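Amino acid ABC transporter, periplasmic amino acid-binding protein, putative (Streptococcus pneumoniae, PDB 4I62) binds L-arginine and probably serves as the membrane-anchored lipoprotein that hands amino acids to an ABC import system. Local coordinates at residues L104-S110 / D225-M231; K131-K136 / D211-L217; K151-K157 / S172-P178; F205-N209 / F263-E268. All coordinates share one frame; numbering follows the deposited sequence.

Interaction 1: L104-S110 / D225-M231; sequences LAISGVS and DSYAVAM. With ARG (arginine), chain B.
Ser110 OG is held by two partners: it donates to Asp225 OD1 at 2.7 Å, on the syn lone pair of that carboxylate oxygen, and it accepts from the amino nitrogen of the bound arginine. That amino group also gives a bond to Gly108 O, so the serine fixes the ligand while Asp225 fixes the serine, a second-shell role. The Tyr227 ring lies next to this site. Gly108 CA sits over one of its faces, 3.9 Å from the Tyr227 ring centroid, and the phenol OH is held by Glu198. With CG anti to the carbonyl carbon (chi1 -67°), the ring is laid against the glycine. Ala228 N binds Val109 O at 2.9 Å. A water accepts from Ser107 N and Val109 N and donates to Ala228 O, 2.8 Å from the water oxygen, bridging the two backbones between their paired parts. Beyond it, Ala105 and Ala230 form an antiparallel hydrogen-bonded pair, while Leu104 CD2 packs 3.8 Å from Val229 CG1. Ser107 O receives both NE and NH1 of the ligand. Such a main-chain turn, cradling an amino acid beside a returning strand, is typical of the cleft of type II periplasmic binding proteins.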
loop_
_atom_site.group_PDB
_atom_site.type_symbol
_atom_site.label_atom_id
_atom_site.label_comp_id
_atom_site.label_asym_id
_atom_site.label_seq_id
_atom_site.Cartn_x
_atom_site.Cartn_y
_atom_site.Cartn_z
ATOM N N LEU A 104 -2.030 12.431 -8.410
ATOM C CA LEU A 104 -2.543 11.077 -8.165
ATOM C C LEU A 104 -1.901 10.556 -6.898
ATOM O O LEU A 104 -0.758 10.908 -6.610
ATOM C CB LEU A 104 -2.174 10.099 -9.303
ATOM C CG LEU A 104 -2.698 10.435 -10.683
ATOM C CD1 LEU A 104 -2.142 9.436 -11.697
ATOM C CD2 LEU A 104 -4.243 10.454 -10.710
ATOM N N ALA A 105 -2.622 9.679 -6.210
ATOM C CA ALA A 105 -2.012 8.809 -5.205
ATOM C C ALA A 105 -1.978 7.413 -5.801
ATOM O O ALA A 105 -3.037 6.844 -6.096
ATOM C CB ALA A 105 -2.807 8.801 -3.910
ATOM N N ILE A 106 -0.770 6.883 -5.973
ATOM C CA ILE A 106 -0.585 5.499 -6.416
ATOM C C ILE A 106 0.331 4.886 -5.350
ATOM O O ILE A 106 1.557 5.038 -5.405
ATOM C CB ILE A 106 0.029 5.368 -7.835
ATOM C CG1 ILE A 106 -0.718 6.261 -8.835
ATOM C CG2 ILE A 106 -0.034 3.901 -8.250
ATOM C CD1 ILE A 106 -0.130 6.212 -10.257
ATOM N N SER A 107 -0.291 4.246 -4.354
ATOM C CA SER A 107 0.443 3.949 -3.139
ATOM C C SER A 107 -0.215 2.793 -2.390
ATOM O O SER A 107 -0.307 2.820 -1.143
ATOM C CB SER A 107 0.538 5.197 -2.250
ATOM O OG SER A 107 1.514 5.079 -1.205
ATOM N N GLY A 108 -0.706 1.804 -3.132
ATOM C CA GLY A 108 -1.416 0.698 -2.503
ATOM C C GLY A 108 -2.661 1.167 -1.762
ATOM O O GLY A 108 -2.988 0.632 -0.706
ATOM N N VAL A 109 -3.368 2.135 -2.334
ATOM C CA VAL A 109 -4.504 2.776 -1.664
ATOM C C VAL A 109 -5.795 1.973 -1.819
ATOM O O VAL A 109 -6.258 1.748 -2.965
ATOM C CB VAL A 109 -4.742 4.209 -2.199
ATOM C CG1 VAL A 109 -5.927 4.860 -1.516
ATOM C CG2 VAL A 109 -3.512 5.057 -2.052
ATOM N N SER A 110 -6.376 1.534 -0.712
ATOM C CA SER A 110 -7.638 0.851 -0.740
ATOM C C SER A 110 -8.798 1.808 -0.953
ATOM O O SER A 110 -8.903 2.882 -0.337
ATOM C CB SER A 110 -7.860 0.190 0.623
ATOM O OG SER A 110 -6.835 -0.757 0.937
ATOM N N ASP A 225 -11.366 -5.450 -0.354
ATOM C CA ASP A 225 -10.248 -4.559 -0.168
ATOM C C ASP A 225 -9.541 -4.468 -1.517
ATOM O O ASP A 225 -8.696 -5.321 -1.839
ATOM C CB ASP A 225 -9.311 -5.127 0.894
ATOM C CG ASP A 225 -8.137 -4.216 1.192
ATOM O OD1 ASP A 225 -8.038 -3.112 0.592
ATOM O OD2 ASP A 225 -7.323 -4.612 2.055
ATOM N N SER A 226 -9.906 -3.467 -2.293
ATOM C CA SER A 226 -9.355 -3.283 -3.630
ATOM C C SER A 226 -8.528 -2.023 -3.725
ATOM O O SER A 226 -8.948 -0.949 -3.262
ATOM C CB SER A 226 -10.490 -3.191 -4.635
ATOM O OG SER A 226 -11.221 -4.408 -4.642
ATOM N N TYR A 227 -7.321 -2.142 -4.305
ATOM C CA TYR A 227 -6.475 -0.991 -4.511
ATOM C C TYR A 227 -6.892 -0.241 -5.789
ATOM O O TYR A 227 -7.269 -0.854 -6.786
ATOM C CB TYR A 227 -5.010 -1.385 -4.698
ATOM C CG TYR A 227 -4.290 -1.985 -3.539
ATOM C CD1 TYR A 227 -4.863 -2.097 -2.284
ATOM C CD2 TYR A 227 -2.989 -2.454 -3.734
ATOM C CE1 TYR A 227 -4.130 -2.673 -1.214
ATOM C CE2 TYR A 227 -2.269 -3.022 -2.702
ATOM C CZ TYR A 227 -2.843 -3.135 -1.456
ATOM O OH TYR A 227 -2.069 -3.690 -0.446
ATOM N N ALA A 228 -6.789 1.087 -5.717
ATOM C CA ALA A 228 -7.121 1.943 -6.839
ATOM C C ALA A 228 -6.270 3.205 -6.771
ATOM O O ALA A 228 -5.661 3.524 -5.724
ATOM C CB ALA A 228 -8.602 2.262 -6.829
ATOM N N VAL A 229 -6.204 3.924 -7.883
ATOM C CA VAL A 229 -5.534 5.212 -7.934
ATOM C C VAL A 229 -6.505 6.295 -7.493
ATOM O O VAL A 229 -7.631 6.350 -7.986
ATOM C CB VAL A 229 -5.067 5.481 -9.361
ATOM C CG1 VAL A 229 -4.486 6.895 -9.499
ATOM C CG2 VAL A 229 -4.106 4.393 -9.835
ATOM N N ALA A 230 -6.073 7.138 -6.547
ATOM C CA ALA A 230 -6.951 8.232 -6.083
ATOM C C ALA A 230 -6.593 9.518 -6.768
ATOM O O ALA A 230 -5.411 9.815 -7.037
ATOM C CB ALA A 230 -6.823 8.417 -4.568
ATOM N N MET A 231 -7.615 10.307 -7.032
ATOM C CA MET A 231 -7.440 11.608 -7.654
ATOM C C MET A 231 -8.535 12.548 -7.137
ATOM O O MET A 231 -9.458 12.121 -6.441
ATOM C CB MET A 231 -7.461 11.484 -9.180
ATOM C CG MET A 231 -8.778 11.060 -9.732
ATOM S SD MET A 231 -8.644 10.319 -11.381
ATOM C CE MET A 231 -8.151 8.645 -10.945
HETATM N N ARG B . -4.147 -0.386 1.649
HETATM C CA ARG B . -4.028 0.394 2.909
HETATM C C ARG B . -4.803 1.707 2.827
HETATM O O ARG B . -5.114 2.164 1.707
HETATM C CB ARG B . -2.574 0.595 3.293
HETATM C CG ARG B . -1.739 1.254 2.193
HETATM C CD ARG B . -0.383 1.701 2.700
HETATM N NE ARG B . 0.479 2.032 1.580
HETATM C CZ ARG B . 1.713 2.484 1.680
HETATM N NH1 ARG B . 2.403 2.767 0.581
HETATM N NH2 ARG B . 2.259 2.665 2.881
HETATM O OXT ARG B . -5.050 2.300 3.928
HETATM O O HOH W 1 -2.929 3.116 -5.106
#

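Interaction 2: K131-K136 / D211-L217; sequences KLIVKK and DLAIADL
The peptide groups on either side of Val134 and Ala213 meet through N-H and C=O, with side chains above and below the sheet: Val134 N bonds Ala213 O at 3.0 Å and Ala213 N bonds Val134 O at 2.9 Å. Ile133 and Ile214 put their side chains on one face, Val134 and Ala213 theirs on the other. On the first face Ile133 reaches out with CG1 swung opposite the main-chain nitrogen (chi1 -172°), bringing CD1 to 3.8 Å from Leu212 CD1 and against Phe205 and Val206 of helix 199-208. On the second, Val134 CG2 lies 3.9 Å from Ala215 CB. Further bonds follow at the ends, Ala215 N to Leu132 O and Lys136 N to Asp211 O. Where the strands part, a water accepts from Leu132 N and donates to Ala215 O and Leu217 O, while Leu132 CD1 still meets Leu217 CD1. The Asp211 carboxylate turns to Lys188 in a salt bridge. This is an antiparallel strand pair, with 212-214 added to the border of the mixed sheet in one lobe of a type II binding-protein fold.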
loop_
_atom_site.group_PDB
_atom_site.type_symbol
_atom_site.label_atom_id
_atom_site.label_comp_id
_atom_site.label_asym_id
_atom_site.label_seq_id
_atom_site.Cartn_x
_atom_site.Cartn_y
_atom_site.Cartn_z
ATOM N N LYS A 131 -3.836 -9.895 6.725
ATOM C CA LYS A 131 -3.152 -10.932 7.487
ATOM C C LYS A 131 -2.460 -10.317 8.688
ATOM O O LYS A 131 -2.410 -9.079 8.813
ATOM C CB LYS A 131 -2.110 -11.654 6.627
ATOM C CG LYS A 131 -2.647 -12.275 5.372
ATOM C CD LYS A 131 -3.492 -13.455 5.707
ATOM C CE LYS A 131 -3.590 -14.368 4.514
ATOM N NZ LYS A 131 -4.059 -15.706 4.972
ATOM N N LEU A 132 -1.940 -11.184 9.569
ATOM C CA LEU A 132 -1.028 -10.743 10.633
ATOM C C LEU A 132 0.350 -11.252 10.359
ATOM O O LEU A 132 0.536 -12.444 10.032
ATOM C CB LEU A 132 -1.350 -11.302 11.996
ATOM C CG LEU A 132 -2.674 -10.969 12.634
ATOM C CD1 LEU A 132 -2.624 -11.699 14.027
ATOM C CD2 LEU A 132 -2.880 -9.473 12.812
ATOM N N ILE A 133 1.327 -10.380 10.553
ATOM C CA ILE A 133 2.708 -10.809 10.697
ATOM C C ILE A 133 3.068 -10.816 12.186
ATOM O O ILE A 133 2.675 -9.917 12.943
ATOM C CB ILE A 133 3.678 -9.946 9.821
ATOM C CG1 ILE A 133 5.102 -10.516 9.819
ATOM C CG2 ILE A 133 3.653 -8.488 10.196
ATOM C CD1 ILE A 133 5.989 -9.850 8.754
ATOM N N VAL A 134 3.752 -11.895 12.594
ATOM C CA VAL A 134 4.085 -12.152 13.983
ATOM C C VAL A 134 5.505 -12.717 14.057
ATOM O O VAL A 134 6.084 -13.121 13.051
ATOM C CB VAL A 134 3.071 -13.176 14.607
ATOM C CG1 VAL A 134 1.683 -12.556 14.649
ATOM C CG2 VAL A 134 3.051 -14.506 13.851
ATOM N N LYS A 135 6.062 -12.760 15.279
ATOM C CA LYS A 135 7.267 -13.584 15.452
ATOM C C LYS A 135 6.943 -15.018 15.054
ATOM O O LYS A 135 5.821 -15.507 15.320
ATOM C CB LYS A 135 7.771 -13.540 16.873
ATOM C CG LYS A 135 8.406 -12.236 17.304
ATOM C CD LYS A 135 9.212 -12.515 18.581
ATOM C CE LYS A 135 10.163 -11.397 18.961
ATOM N NZ LYS A 135 9.383 -10.252 19.445
ATOM N N LYS A 136 7.903 -15.737 14.487
ATOM C CA LYS A 136 7.587 -17.051 13.938
ATOM C C LYS A 136 7.094 -18.034 14.987
ATOM O O LYS A 136 6.278 -18.934 14.653
ATOM C CB LYS A 136 8.745 -17.625 13.139
ATOM C CG LYS A 136 9.960 -17.922 13.922
ATOM C CD LYS A 136 11.046 -18.451 12.996
ATOM C CE LYS A 136 12.381 -18.577 13.714
ATOM N NZ LYS A 136 13.516 -18.595 12.746
ATOM N N ASP A 211 12.925 -14.378 11.108
ATOM C CA ASP A 211 12.442 -14.414 12.481
ATOM C C ASP A 211 10.924 -14.199 12.590
ATOM O O ASP A 211 10.356 -14.372 13.673
ATOM C CB ASP A 211 13.192 -13.343 13.291
ATOM C CG ASP A 211 13.194 -11.957 12.601
ATOM O OD1 ASP A 211 13.596 -11.847 11.426
ATOM O OD2 ASP A 211 12.802 -10.977 13.257
ATOM N N LEU A 212 10.286 -13.804 11.488
ATOM C CA LEU A 212 8.867 -13.500 11.446
ATOM C C LEU A 212 8.136 -14.500 10.560
ATOM O O LEU A 212 8.755 -15.237 9.770
ATOM C CB LEU A 212 8.679 -12.092 10.865
ATOM C CG LEU A 212 9.407 -10.961 11.617
ATOM C CD1 LEU A 212 9.078 -9.588 11.021
ATOM C CD2 LEU A 212 9.086 -10.961 13.117
ATOM N N ALA A 213 6.814 -14.517 10.662
ATOM C CA ALA A 213 5.980 -15.429 9.865
ATOM C C ALA A 213 4.591 -14.836 9.732
ATOM O O ALA A 213 4.177 -13.993 10.532
ATOM C CB ALA A 213 5.905 -16.808 10.470
ATOM N N ILE A 214 3.855 -15.309 8.728
ATOM C CA ILE A 214 2.425 -15.059 8.594
ATOM C C ILE A 214 1.656 -15.933 9.592
ATOM O O ILE A 214 1.833 -17.134 9.584
ATOM C CB ILE A 214 1.961 -15.440 7.157
ATOM C CG1 ILE A 214 2.761 -14.659 6.107
ATOM C CG2 ILE A 214 0.432 -15.247 7.032
ATOM C CD1 ILE A 214 2.584 -13.159 6.233
ATOM N N ALA A 215 0.827 -15.329 10.450
ATOM C CA ALA A 215 0.039 -16.090 11.402
ATOM C C ALA A 215 -1.092 -16.840 10.720
ATOM O O ALA A 215 -1.527 -16.528 9.598
ATOM C CB ALA A 215 -0.572 -15.152 12.444
ATOM N N ASP A 216 -1.618 -17.841 11.412
ATOM C CA ASP A 216 -2.797 -18.559 10.943
ATOM C C ASP A 216 -4.055 -17.690 10.820
ATOM O O ASP A 216 -4.981 -18.040 10.097
ATOM C CB ASP A 216 -3.108 -19.717 11.903
ATOM C CG ASP A 216 -2.166 -20.900 11.772
ATOM O OD1 ASP A 216 -1.412 -20.924 10.773
ATOM O OD2 ASP A 216 -2.160 -21.790 12.671
ATOM N N LEU A 217 -4.121 -16.590 11.542
ATOM C CA LEU A 217 -5.353 -15.791 11.612
ATOM C C LEU A 217 -5.899 -15.367 10.263
ATOM O O LEU A 217 -5.155 -14.924 9.372
ATOM C CB LEU A 217 -5.111 -14.549 12.478
ATOM C CG LEU A 217 -6.313 -13.625 12.731
ATOM C CD1 LEU A 217 -6.184 -13.010 14.113
ATOM C CD2 LEU A 217 -6.456 -12.534 11.690
HETATM O O HOH W 2 -2.433 -17.797 7.230
HETATM O O HOH W 3 -2.589 -13.905 9.362
#

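Interaction 3: K151-K157 / S172-P178; sequences KKVGAQK and SSLVSLP. With ARG (arginine), chain B.
A beta-alpha-beta unit supplies this contact, its parallel strands 152-156 and 173-177 running side by side up to the arginine pocket, where Gln156 meets Pro178. The Gln156 amide is used at both ends: NE2 donates to Pro178 O at 2.9 Å, with that oxygen close to the amide plane, and OE1 accepts from NH2 of the bound arginine, also at 2.9 Å. CG anti to the backbone N (chi1 -177°) and an extended chain carry the amide out to the ligand; a further NE2 bond to Asn46 helps fix which way round the amide sits. Behind it the backbones alternate in the parallel pattern, from Ser173 N on Lys151 O to Leu177 N on Ala155 O. The last of the series differs, for Lys157 N lies above the carbonyl plane of Leu177 O, 2.9 Å away. A water then joins Lys157 O and Pro178 O. Side-chain packing is light: Leu174 CD2 comes to 4.1 Å from Val153 CB. Leu174 and Ala155 lie against the connecting helix 160-168, Leu177 rests on helix 180-188, and strand 152-156 lies between 173-177 and 194-198 in the mixed sheet.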
loop_
_atom_site.group_PDB
_atom_site.type_symbol
_atom_site.label_atom_id
_atom_site.label_comp_id
_atom_site.label_asym_id
_atom_site.label_seq_id
_atom_site.Cartn_x
_atom_site.Cartn_y
_atom_site.Cartn_z
ATOM N N LYS A 151 -3.622 -8.363 23.938
ATOM C CA LYS A 151 -2.358 -8.286 23.223
ATOM C C LYS A 151 -2.165 -6.901 22.625
ATOM O O LYS A 151 -3.090 -6.088 22.572
ATOM C CB LYS A 151 -2.299 -9.339 22.100
ATOM C CG LYS A 151 -2.527 -10.766 22.578
ATOM C CD LYS A 151 -1.439 -11.155 23.573
ATOM C CE LYS A 151 -1.702 -12.484 24.270
ATOM N NZ LYS A 151 -1.603 -13.633 23.327
ATOM N N LYS A 152 -0.945 -6.635 22.165
ATOM C CA LYS A 152 -0.567 -5.369 21.556
ATOM C C LYS A 152 -0.473 -5.548 20.035
ATOM O O LYS A 152 0.277 -6.391 19.559
ATOM C CB LYS A 152 0.794 -4.915 22.117
ATOM C CG LYS A 152 0.835 -4.811 23.637
ATOM C CD LYS A 152 2.249 -4.870 24.184
ATOM C CE LYS A 152 2.245 -4.761 25.701
ATOM N NZ LYS A 152 1.334 -5.771 26.343
ATOM N N VAL A 153 -1.248 -4.750 19.302
ATOM C CA VAL A 153 -1.368 -4.928 17.855
ATOM C C VAL A 153 -1.049 -3.616 17.151
ATOM O O VAL A 153 -1.598 -2.552 17.510
ATOM C CB VAL A 153 -2.814 -5.365 17.501
ATOM C CG1 VAL A 153 -2.974 -5.614 16.000
ATOM C CG2 VAL A 153 -3.178 -6.629 18.281
ATOM N N GLY A 154 -0.165 -3.680 16.169
ATOM C CA GLY A 154 0.223 -2.510 15.404
ATOM C C GLY A 154 -0.413 -2.430 14.032
ATOM O O GLY A 154 -0.752 -3.429 13.412
ATOM N N ALA A 155 -0.482 -1.189 13.538
ATOM C CA ALA A 155 -0.919 -0.898 12.180
ATOM C C ALA A 155 -0.353 0.448 11.760
ATOM O O ALA A 155 0.005 1.275 12.598
ATOM C CB ALA A 155 -2.443 -0.882 12.064
ATOM N N GLN A 156 -0.318 0.682 10.451
ATOM C CA GLN A 156 0.219 1.939 9.942
ATOM C C GLN A 156 -0.782 3.077 10.118
ATOM O O GLN A 156 -1.970 2.966 9.783
ATOM C CB GLN A 156 0.640 1.805 8.473
ATOM C CG GLN A 156 1.276 3.133 7.961
ATOM C CD GLN A 156 1.876 3.070 6.567
ATOM O OE1 GLN A 156 1.268 2.549 5.646
ATOM N NE2 GLN A 156 3.053 3.623 6.399
ATOM N N LYS A 157 -0.288 4.199 10.632
ATOM C CA LYS A 157 -1.130 5.373 10.791
ATOM C C LYS A 157 -1.720 5.822 9.461
ATOM O O LYS A 157 -0.985 5.950 8.461
ATOM C CB LYS A 157 -0.319 6.507 11.396
ATOM C CG LYS A 157 -1.178 7.630 11.966
ATOM C CD LYS A 157 -0.320 8.837 12.383
ATOM C CE LYS A 157 -1.120 9.881 13.137
ATOM N NZ LYS A 157 -2.313 10.301 12.371
ATOM N N SER A 172 -7.718 -5.045 22.987
ATOM C CA SER A 172 -6.290 -5.033 22.679
ATOM C C SER A 172 -5.703 -3.645 22.926
ATOM O O SER A 172 -6.424 -2.648 22.887
ATOM C CB SER A 172 -6.052 -5.403 21.199
ATOM O OG SER A 172 -6.645 -6.659 20.844
ATOM N N SER A 173 -4.379 -3.585 23.088
ATOM C CA SER A 173 -3.647 -2.314 23.097
ATOM C C SER A 173 -3.175 -2.007 21.684
ATOM O O SER A 173 -2.483 -2.812 21.061
ATOM C CB SER A 173 -2.448 -2.404 24.038
ATOM O OG SER A 173 -2.865 -2.558 25.376
ATOM N N LEU A 174 -3.540 -0.863 21.143
ATOM C CA LEU A 174 -3.260 -0.580 19.745
ATOM C C LEU A 174 -2.115 0.432 19.572
ATOM O O LEU A 174 -2.042 1.432 20.299
ATOM C CB LEU A 174 -4.525 -0.064 19.071
ATOM C CG LEU A 174 -5.729 -1.018 19.197
ATOM C CD1 LEU A 174 -6.973 -0.426 18.541
ATOM C CD2 LEU A 174 -5.425 -2.429 18.648
ATOM N N VAL A 175 -1.210 0.137 18.661
ATOM C CA VAL A 175 -0.073 0.981 18.296
ATOM C C VAL A 175 -0.293 1.401 16.854
ATOM O O VAL A 175 -0.522 0.558 15.999
ATOM C CB VAL A 175 1.254 0.190 18.465
ATOM C CG1 VAL A 175 2.444 0.951 17.887
ATOM C CG2 VAL A 175 1.494 -0.080 19.949
ATOM N N SER A 176 -0.223 2.693 16.564
ATOM C CA SER A 176 -0.368 3.197 15.205
ATOM C C SER A 176 0.850 4.063 14.874
ATOM O O SER A 176 1.026 5.121 15.469
ATOM C CB SER A 176 -1.640 4.022 15.129
ATOM O OG SER A 176 -1.650 4.842 13.990
ATOM N N LEU A 177 1.697 3.607 13.956
ATOM C CA LEU A 177 2.960 4.243 13.650
ATOM C C LEU A 177 2.980 4.743 12.237
ATOM O O LEU A 177 2.477 4.090 11.337
ATOM C CB LEU A 177 4.123 3.274 13.810
ATOM C CG LEU A 177 4.453 2.864 15.225
ATOM C CD1 LEU A 177 5.604 1.844 15.248
ATOM C CD2 LEU A 177 4.832 4.119 16.016
ATOM N N PRO A 178 3.615 5.888 12.009
ATOM C CA PRO A 178 3.694 6.394 10.637
ATOM C C PRO A 178 4.419 5.455 9.698
ATOM O O PRO A 178 3.974 5.338 8.561
ATOM C CB PRO A 178 4.450 7.726 10.781
ATOM C CG PRO A 178 4.083 8.187 12.128
ATOM C CD PRO A 178 3.948 6.942 12.986
HETATM N N ARG B . -4.147 -0.386 1.649
HETATM C CA ARG B . -4.028 0.394 2.909
HETATM C C ARG B . -4.803 1.707 2.827
HETATM O O ARG B . -5.114 2.164 1.707
HETATM C CB ARG B . -2.574 0.595 3.293
HETATM C CG ARG B . -1.739 1.254 2.193
HETATM C CD ARG B . -0.383 1.701 2.700
HETATM N NE ARG B . 0.479 2.032 1.580
HETATM C CZ ARG B . 1.713 2.484 1.680
HETATM N NH1 ARG B . 2.403 2.767 0.581
HETATM N NH2 ARG B . 2.259 2.665 2.881
HETATM O OXT ARG B . -5.050 2.300 3.928
HETATM O O HOH W 4 1.562 6.894 7.835
#

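Interaction 4: F205-N209 / F263-E268; sequences FVENN and FKASIE
Asn208 and Glu268 lay their flat ends one over the other: amide and carboxylate planes differ by only 10°, and Glu268 CD stands 3.8 Å from Asn208 CG although the two side chains cross at about a right angle. In this stack the carboxylate takes no bond from the amide. The amide spends itself on backbone instead. Asn208 OD1 accepts from Glu268 N at 2.8 Å in a nearly straight bond, and Asn208 ND2 donates to Ser266 O at 3.0 Å, with that oxygen almost in the amide plane. CG of Asn208 stands anti to the carbonyl carbon (chi1 -67°), sending the amide toward 266-268. Glu207 makes a different meeting. Its chain bends at chi2, and its carboxylate stands 76° from the Phe263 ring plane, with Glu207 OE2 at the ring edge, in plane, 3.5 Å from Phe263 CE1. Ile267 crosses the same glutamate, the Ile267 CD1 atom lying 3.7 Å from Glu207 OE1. Within 263-268, Ser266 OG donates to Phe263 O. Phe263 and Ser266 also touch Pro51 and Ala50. This largely polar surface contact probably helps join the two lobes in the ligand-bound form. One accepted and one donated bond settle which way round the Asn208 amide sits, and the carboxylate-to-ring-edge approach is of the kind that weak electrostatic attraction would support.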
loop_
_atom_site.group_PDB
_atom_site.type_symbol
_atom_site.label_atom_id
_atom_site.label_comp_id
_atom_site.label_asym_id
_atom_site.label_seq_id
_atom_site.Cartn_x
_atom_site.Cartn_y
_atom_site.Cartn_z
ATOM N N PHE A 205 7.657 -8.725 3.823
ATOM C CA PHE A 205 8.438 -8.564 5.046
ATOM C C PHE A 205 8.959 -9.909 5.578
ATOM O O PHE A 205 10.098 -10.000 6.029
ATOM C CB PHE A 205 7.645 -7.805 6.127
ATOM C CG PHE A 205 7.549 -6.324 5.886
ATOM C CD1 PHE A 205 8.705 -5.554 5.834
ATOM C CD2 PHE A 205 6.337 -5.686 5.776
ATOM C CE1 PHE A 205 8.635 -4.168 5.622
ATOM C CE2 PHE A 205 6.267 -4.307 5.563
ATOM C CZ PHE A 205 7.428 -3.560 5.501
ATOM N N VAL A 206 8.152 -10.976 5.529
ATOM C CA VAL A 206 8.641 -12.276 5.961
ATOM C C VAL A 206 9.842 -12.716 5.113
ATOM O O VAL A 206 10.791 -13.285 5.665
ATOM C CB VAL A 206 7.519 -13.336 5.927
ATOM C CG1 VAL A 206 8.075 -14.726 6.165
ATOM C CG2 VAL A 206 6.477 -13.018 6.966
ATOM N N GLU A 207 9.821 -12.453 3.802
ATOM C CA GLU A 207 10.949 -12.857 2.943
ATOM C C GLU A 207 12.286 -12.340 3.446
ATOM O O GLU A 207 13.329 -13.003 3.292
ATOM C CB GLU A 207 10.784 -12.352 1.500
ATOM C CG GLU A 207 9.654 -12.991 0.702
ATOM C CD GLU A 207 10.042 -14.324 0.099
ATOM O OE1 GLU A 207 11.201 -14.764 0.302
ATOM O OE2 GLU A 207 9.192 -14.920 -0.600
ATOM N N ASN A 208 12.267 -11.137 4.012
ATOM C CA ASN A 208 13.506 -10.507 4.453
ATOM C C ASN A 208 13.745 -10.614 5.948
ATOM O O ASN A 208 14.760 -10.098 6.444
ATOM C CB ASN A 208 13.539 -9.048 4.023
ATOM C CG ASN A 208 13.635 -8.912 2.542
ATOM O OD1 ASN A 208 14.277 -9.722 1.884
ATOM N ND2 ASN A 208 12.978 -7.899 1.997
ATOM N N ASN A 209 12.854 -11.311 6.644
ATOM C CA ASN A 209 12.923 -11.420 8.091
ATOM C C ASN A 209 12.517 -12.815 8.531
ATOM O O ASN A 209 11.354 -13.054 8.907
ATOM C CB ASN A 209 12.007 -10.394 8.763
ATOM C CG ASN A 209 12.460 -8.963 8.509
ATOM O OD1 ASN A 209 13.426 -8.497 9.133
ATOM N ND2 ASN A 209 11.827 -8.279 7.555
ATOM N N PHE A 263 8.120 -8.000 -6.516
ATOM C CA PHE A 263 8.230 -8.822 -5.321
ATOM C C PHE A 263 9.609 -9.499 -5.281
ATOM O O PHE A 263 10.325 -9.425 -4.277
ATOM C CB PHE A 263 7.093 -9.845 -5.264
ATOM C CG PHE A 263 7.011 -10.565 -3.944
ATOM C CD1 PHE A 263 7.764 -11.695 -3.719
ATOM C CD2 PHE A 263 6.229 -10.070 -2.900
ATOM C CE1 PHE A 263 7.705 -12.359 -2.506
ATOM C CE2 PHE A 263 6.168 -10.720 -1.676
ATOM C CZ PHE A 263 6.912 -11.846 -1.478
ATOM N N LYS A 264 9.998 -10.127 -6.395
ATOM C CA LYS A 264 11.301 -10.768 -6.484
ATOM C C LYS A 264 12.445 -9.787 -6.231
ATOM O O LYS A 264 13.373 -10.099 -5.493
ATOM C CB LYS A 264 11.480 -11.373 -7.872
ATOM C CG LYS A 264 10.570 -12.548 -8.178
ATOM C CD LYS A 264 10.753 -13.024 -9.615
ATOM C CE LYS A 264 9.802 -14.173 -9.949
ATOM N NZ LYS A 264 10.013 -15.356 -9.064
ATOM N N ALA A 265 12.363 -8.591 -6.810
ATOM C CA ALA A 265 13.418 -7.580 -6.649
ATOM C C ALA A 265 13.489 -6.962 -5.237
ATOM O O ALA A 265 14.499 -6.340 -4.870
ATOM C CB ALA A 265 13.278 -6.484 -7.701
ATOM N N SER A 266 12.439 -7.172 -4.438
ATOM C CA SER A 266 12.430 -6.677 -3.054
ATOM C C SER A 266 13.094 -7.627 -2.063
ATOM O O SER A 266 13.322 -7.250 -0.905
ATOM C CB SER A 266 10.988 -6.393 -2.599
ATOM O OG SER A 266 10.283 -7.597 -2.257
ATOM N N ILE A 267 13.413 -8.843 -2.500
ATOM C CA ILE A 267 14.037 -9.821 -1.619
ATOM C C ILE A 267 15.524 -9.515 -1.545
ATOM O O ILE A 267 16.222 -9.497 -2.569
ATOM C CB ILE A 267 13.811 -11.263 -2.115
ATOM C CG1 ILE A 267 12.314 -11.572 -2.162
ATOM C CG2 ILE A 267 14.510 -12.249 -1.186
ATOM C CD1 ILE A 267 11.963 -12.908 -2.792
ATOM N N GLU A 268 16.002 -9.262 -0.331
ATOM C CA GLU A 268 17.399 -8.888 -0.102
ATOM C C GLU A 268 18.311 -10.107 -0.200
ATOM O O GLU A 268 17.998 -11.178 0.320
ATOM C CB GLU A 268 17.560 -8.216 1.269
ATOM C CG GLU A 268 16.730 -6.952 1.436
ATOM C CD GLU A 268 16.533 -6.549 2.892
ATOM O OE1 GLU A 268 17.122 -7.192 3.784
ATOM O OE2 GLU A 268 15.774 -5.583 3.141
#

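Along the chain the 104-110 segment comes first, and interactions 2 and 3 both close before its partner 225-231 arrives; interaction 4 alternates with 1 and 2, its second segment coming last. Interactions 1, 2 and 3 all reach the mixed sheet, where strand 126-135 neighbours both 212-214 and 226-232. Centres of 2 and 3 lie about 15 Å apart, those of 1 and 3 about 22 Å apart, yet 1 and 3 both touch the arginine, gripping it from the two sides of the cleft. Interactions 2 and 4 meet directly, helix 199-208 against strand 126-135. With 4 at the surface, about 22 Å from 1 between centres, the lobes appear to be held together both at the ligand and at a separate outer point.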